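Local coordinates for pyruvate kinase (Toxoplasma gondii, PDB 3GG8), which catalyses the last step of glycolysis, transferring phosphate from phosphoenolpyruvate to ADP to give pyruvate and ATP, at residues I205-K208 / D209-D212; D234-R237 / Y238-L242. One frame throughout, in Å; residues are numbered along the deposited sequence. Where two conformers were deposited one is given.

Interaction 1: residues I205-K208 / D209-D212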
loop_
_atom_site.group_PDB
_atom_site.type_symbol
_atom_site.label_atom_id
_atom_site.label_comp_id
_atom_site.label_asym_id
_atom_site.label_seq_id
_atom_site.Cartn_x
_atom_site.Cartn_y
_atom_site.Cartn_z
ATOM N N ILE C 205 -11.435 -10.682 44.938
ATOM C CA ILE C 205 -12.406 -11.747 45.115
ATOM C C ILE C 205 -12.338 -12.111 46.598
ATOM O O ILE C 205 -11.476 -12.893 47.002
ATOM C CB ILE C 205 -12.093 -12.985 44.186
ATOM C CG1 ILE C 205 -12.130 -12.617 42.693
ATOM C CG2 ILE C 205 -13.021 -14.159 44.464
ATOM C CD1 ILE C 205 -13.507 -12.158 42.116
ATOM N N GLY C 206 -13.235 -11.522 47.397
ATOM C CA GLY C 206 -13.366 -11.836 48.820
ATOM C C GLY C 206 -14.064 -13.167 49.062
ATOM O O GLY C 206 -14.311 -13.916 48.118
ATOM N N GLU C 207 -14.376 -13.480 50.318
ATOM C CA GLU C 207 -15.060 -14.741 50.631
ATOM C C GLU C 207 -16.468 -14.804 50.035
ATOM O O GLU C 207 -16.923 -15.864 49.589
ATOM C CB GLU C 207 -15.139 -14.972 52.144
ATOM C CG GLU C 207 -13.958 -15.735 52.750
ATOM C CD GLU C 207 -13.725 -17.114 52.107
ATOM O OE1 GLU C 207 -14.689 -17.762 51.618
ATOM O OE2 GLU C 207 -12.558 -17.541 52.091
ATOM N N LYS C 208 -17.164 -13.671 50.057
ATOM C CA LYS C 208 -18.490 -13.579 49.443
ATOM C C LYS C 208 -18.438 -13.850 47.944
ATOM O O LYS C 208 -19.210 -14.662 47.433
ATOM C CB LYS C 208 -19.128 -12.225 49.697
ATOM C CG LYS C 208 -20.487 -12.063 49.011
ATOM C CD LYS C 208 -20.735 -10.612 48.633
ATOM C CE LYS C 208 -21.572 -10.472 47.362
ATOM N NZ LYS C 208 -22.668 -11.430 47.226
ATOM N N ASP C 209 -17.527 -13.177 47.242
ATOM C CA ASP C 209 -17.341 -13.401 45.811
ATOM C C ASP C 209 -16.997 -14.856 45.490
ATOM O O ASP C 209 -17.562 -15.437 44.567
ATOM C CB ASP C 209 -16.247 -12.496 45.282
ATOM C CG ASP C 209 -16.502 -11.023 45.583
ATOM O OD1 ASP C 209 -17.605 -10.525 45.286
ATOM O OD2 ASP C 209 -15.574 -10.371 46.098
ATOM N N LYS C 210 -16.069 -15.435 46.252
ATOM C CA LYS C 210 -15.713 -16.834 46.113
ATOM C C LYS C 210 -16.951 -17.737 46.228
ATOM O O LYS C 210 -17.127 -18.655 45.430
ATOM C CB LYS C 210 -14.623 -17.234 47.134
ATOM C CG LYS C 210 -14.343 -18.741 47.171
ATOM C CD LYS C 210 -12.967 -19.108 47.674
ATOM C CE LYS C 210 -13.050 -19.733 49.049
ATOM N NZ LYS C 210 -11.897 -20.658 49.339
ATOM N N HIS C 211 -17.804 -17.465 47.213
ATOM C CA HIS C 211 -19.052 -18.215 47.419
ATOM C C HIS C 211 -20.002 -18.079 46.212
ATOM O O HIS C 211 -20.597 -19.070 45.739
ATOM C CB HIS C 211 -19.715 -17.733 48.720
ATOM C CG HIS C 211 -21.059 -18.340 48.995
ATOM N ND1 HIS C 211 -21.239 -19.688 49.232
ATOM C CD2 HIS C 211 -22.280 -17.772 49.117
ATOM C CE1 HIS C 211 -22.519 -19.921 49.462
ATOM N NE2 HIS C 211 -23.171 -18.774 49.408
ATOM N N ASP C 212 -20.122 -16.858 45.704
ATOM C CA ASP C 212 -20.932 -16.597 44.528
ATOM C C ASP C 212 -20.415 -17.301 43.276
ATOM O O ASP C 212 -21.198 -17.807 42.485
ATOM C CB ASP C 212 -21.025 -15.098 44.288
ATOM C CG ASP C 212 -21.712 -14.363 45.435
ATOM O OD1 ASP C 212 -22.477 -14.993 46.187
ATOM O OD2 ASP C 212 -21.496 -13.146 45.567
#

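Interaction 2: residues D234-R237 / Y238-L242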
loop_
_atom_site.group_PDB
_atom_site.type_symbol
_atom_site.label_atom_id
_atom_site.label_comp_id
_atom_site.label_asym_id
_atom_site.label_seq_id
_atom_site.Cartn_x
_atom_site.Cartn_y
_atom_site.Cartn_z
ATOM N N ASP C 234 -2.795 -11.412 38.558
ATOM C CA ASP C 234 -2.937 -12.392 39.650
ATOM C C ASP C 234 -4.389 -12.561 40.100
ATOM O O ASP C 234 -4.764 -13.620 40.618
ATOM C CB ASP C 234 -2.109 -11.997 40.867
ATOM C CG ASP C 234 -0.632 -12.201 40.657
ATOM O OD1 ASP C 234 0.133 -11.353 41.155
ATOM O OD2 ASP C 234 -0.235 -13.191 39.994
ATOM N N ASP C 235 -5.196 -11.518 39.924
ATOM C CA ASP C 235 -6.619 -11.610 40.226
ATOM C C ASP C 235 -7.282 -12.602 39.269
ATOM O O ASP C 235 -8.095 -13.424 39.692
ATOM C CB ASP C 235 -7.298 -10.238 40.123
ATOM C CG ASP C 235 -6.808 -9.243 41.176
ATOM O OD1 ASP C 235 -6.479 -9.657 42.297
ATOM O OD2 ASP C 235 -6.789 -8.027 40.890
ATOM N N VAL C 236 -6.910 -12.529 37.987
ATOM C CA VAL C 236 -7.465 -13.411 36.952
ATOM C C VAL C 236 -7.009 -14.865 37.131
ATOM O O VAL C 236 -7.823 -15.778 37.029
ATOM C CB VAL C 236 -7.105 -12.947 35.527
ATOM C CG1 VAL C 236 -7.837 -13.801 34.507
ATOM C CG2 VAL C 236 -7.407 -11.420 35.316
ATOM N N ARG C 237 -5.707 -15.058 37.370
ATOM C CA ARG C 237 -5.137 -16.384 37.658
ATOM C C ARG C 237 -5.808 -17.018 38.876
ATOM O O ARG C 237 -6.013 -18.242 38.934
ATOM C CB ARG C 237 -3.607 -16.302 37.866
ATOM C CG ARG C 237 -2.831 -15.978 36.588
ATOM C CD ARG C 237 -1.319 -16.097 36.734
ATOM N NE ARG C 237 -0.705 -14.861 37.215
ATOM C CZ ARG C 237 -0.368 -13.816 36.452
ATOM N NH1 ARG C 237 -0.575 -13.821 35.142
ATOM N NH2 ARG C 237 0.178 -12.750 37.004
ATOM N N TYR C 238 -6.147 -16.175 39.843
ATOM C CA TYR C 238 -6.799 -16.614 41.066
ATOM C C TYR C 238 -8.192 -17.170 40.800
ATOM O O TYR C 238 -8.524 -18.254 41.284
ATOM C CB TYR C 238 -6.837 -15.483 42.110
ATOM C CG TYR C 238 -7.557 -15.899 43.361
ATOM C CD1 TYR C 238 -7.066 -16.934 44.158
ATOM C CD2 TYR C 238 -8.747 -15.290 43.731
ATOM C CE1 TYR C 238 -7.747 -17.342 45.304
ATOM C CE2 TYR C 238 -9.430 -15.684 44.866
ATOM C CZ TYR C 238 -8.937 -16.707 45.644
ATOM O OH TYR C 238 -9.626 -17.095 46.772
ATOM N N ILE C 239 -8.996 -16.439 40.013
ATOM C CA ILE C 239 -10.313 -16.934 39.617
ATOM C C ILE C 239 -10.236 -18.244 38.802
ATOM O O ILE C 239 -11.024 -19.167 39.040
ATOM C CB ILE C 239 -11.138 -15.890 38.857
ATOM C CG1 ILE C 239 -11.298 -14.624 39.701
ATOM C CG2 ILE C 239 -12.513 -16.479 38.493
ATOM C CD1 ILE C 239 -11.451 -13.368 38.908
ATOM N N ARG C 240 -9.288 -18.318 37.861
ATOM C CA ARG C 240 -9.121 -19.517 37.046
ATOM C C ARG C 240 -8.806 -20.763 37.878
ATOM O O ARG C 240 -9.341 -21.843 37.608
ATOM C CB ARG C 240 -8.060 -19.307 35.970
ATOM C CG ARG C 240 -7.928 -20.478 35.019
ATOM C CD ARG C 240 -7.248 -20.077 33.737
ATOM N NE ARG C 240 -8.096 -19.239 32.891
ATOM C CZ ARG C 240 -7.824 -17.981 32.572
ATOM N NH1 ARG C 240 -8.651 -17.308 31.782
ATOM N NH2 ARG C 240 -6.716 -17.401 33.037
ATOM N N GLY C 241 -7.959 -20.620 38.891
ATOM C CA GLY C 241 -7.636 -21.742 39.770
ATOM C C GLY C 241 -8.804 -22.086 40.671
ATOM O O GLY C 241 -9.038 -23.256 40.999
ATOM N N LEU C 242 -9.533 -21.050 41.080
ATOM C CA LEU C 242 -10.764 -21.189 41.854
ATOM C C LEU C 242 -11.790 -22.003 41.081
ATOM O O LEU C 242 -12.373 -22.936 41.626
ATOM C CB LEU C 242 -11.334 -19.811 42.145
ATOM C CG LEU C 242 -11.955 -19.422 43.469
ATOM C CD1 LEU C 242 -11.003 -19.760 44.627
ATOM C CD2 LEU C 242 -12.275 -17.930 43.422
#

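Interaction 1: residues I205-K208 / D209-D212
Ile205 lays its CG2 methyl against the side chain of Asp209, 3.7 Å from Asp209 CB, the two groups crossing at a slant just where the chain turns into helix 207-217. Ile205 also packs on helix 233-243. The carboxylate of Asp209 folds back over the start of its own helix: with CG beside the backbone N (chi1 -55°), OD2 offers its anti lone pair to the amide of Gly206, the N-cap residue, with Gly206 N and Asp209 OD2 2.9 Å apart. Its other oxygen, OD1, accepts from Gly104 N, so both oxygens of this buried group have a backbone donor. Behind the cap the helix closes its first turn through the i to i+4 hydrogen bond from Lys210 N to Gly206 O, 3.0 Å long.

One step along, Lys208 sends its chain out with CG anti to the backbone N (chi1 177°), then bends it repeatedly until the ammonium returns to Asp212, four residues on. Lys208 NZ lies 2.7 Å from Asp212 OD2, on the syn lone pair, forming a salt bridge; Asp212 OD1 is bonded to His74 NE2, whose ring also stacks with His211. Glu207 and Lys210 run side by side in the same direction and touch through Glu207 OE1 and Lys210 CE at 3.6 Å, but Glu207 OE2 and Lys210 NZ remain 4.2 Å apart, a looser attraction than a salt bridge. A carboxylate at the third helical residue accepting from the N-cap amide is one half of a capping box, here opening the helix that leads into strand 224-227 of the pyruvate kinase (beta/alpha)8 barrel.

Interaction 2: residues D234-R237 / Y238-L242
Ile239 turns its CG1 branch back along the helix, CD1 lying 3.4 Å from Asp235 O, which also accepts from Ile239 N. The carboxylate of Asp235 heads the other way, its OD2 accepting from the backbone N of Gln231 and of Ser232. Asp235 is the third residue of helix 233-243 and Ser232 lies just before it, as in one half of a capping box. Tyr238 comes nearest through its CB, 3.2 Å from Asp234 O, while its ring leans out toward Lys210 of helix 207-217.

On another flank Arg237 meets Asp234 side-on: NE and NH2 both address one oxygen, with Arg237 NH2 3.1 Å from Asp234 OD2. That oxygen sits at the guanidinium edge, within the arginine plane, but both donors approach from one face of the carboxylate plane. Glu271 and Glu267 add further salt bridges to the same arginine.

Val236 and Arg240 are joined by the i to i+4 hydrogen bond from Arg240 N to Val236 O, 3.0 Å long. Their side chains point the same way, Val236 CG1 being 4.0 Å from Arg240 NH2, which also bonds to Glu271 O; this guanidinium position is that of one of two conformers and so less certain.

Within the unit of strand 224-227, helix 233-243 and strand 251-256, the helix is thus divided by chemistry: Val236 and Ile239 bury hydrocarbon against strand 251-256, whereas Asp234, Glu267 and Glu271 offset the positive charge of Arg237 and probably fix how its guanidinium is turned.

Overall arrangement
The chain meets interaction 1 first, as it returns to the barrel after the inserted sheet of strands between 118 and 194; it then runs through the rest of helix 207-217 and strand 224-227 into interaction 2, on helix 233-243. Each contact closes only a helical turn, so the two stand in series, neither nested nor crossed. In space they are neighbours, with centres 12 Å apart. Ile205 packs on Tyr238, Ile239 and Leu242, with Ile205 CG1 3.7 Å from Ile239 CG1, and the aliphatic part of Lys210 rests on Leu242. Together they join two successive outer helices of the barrel, the second of them packed on strand 251-256.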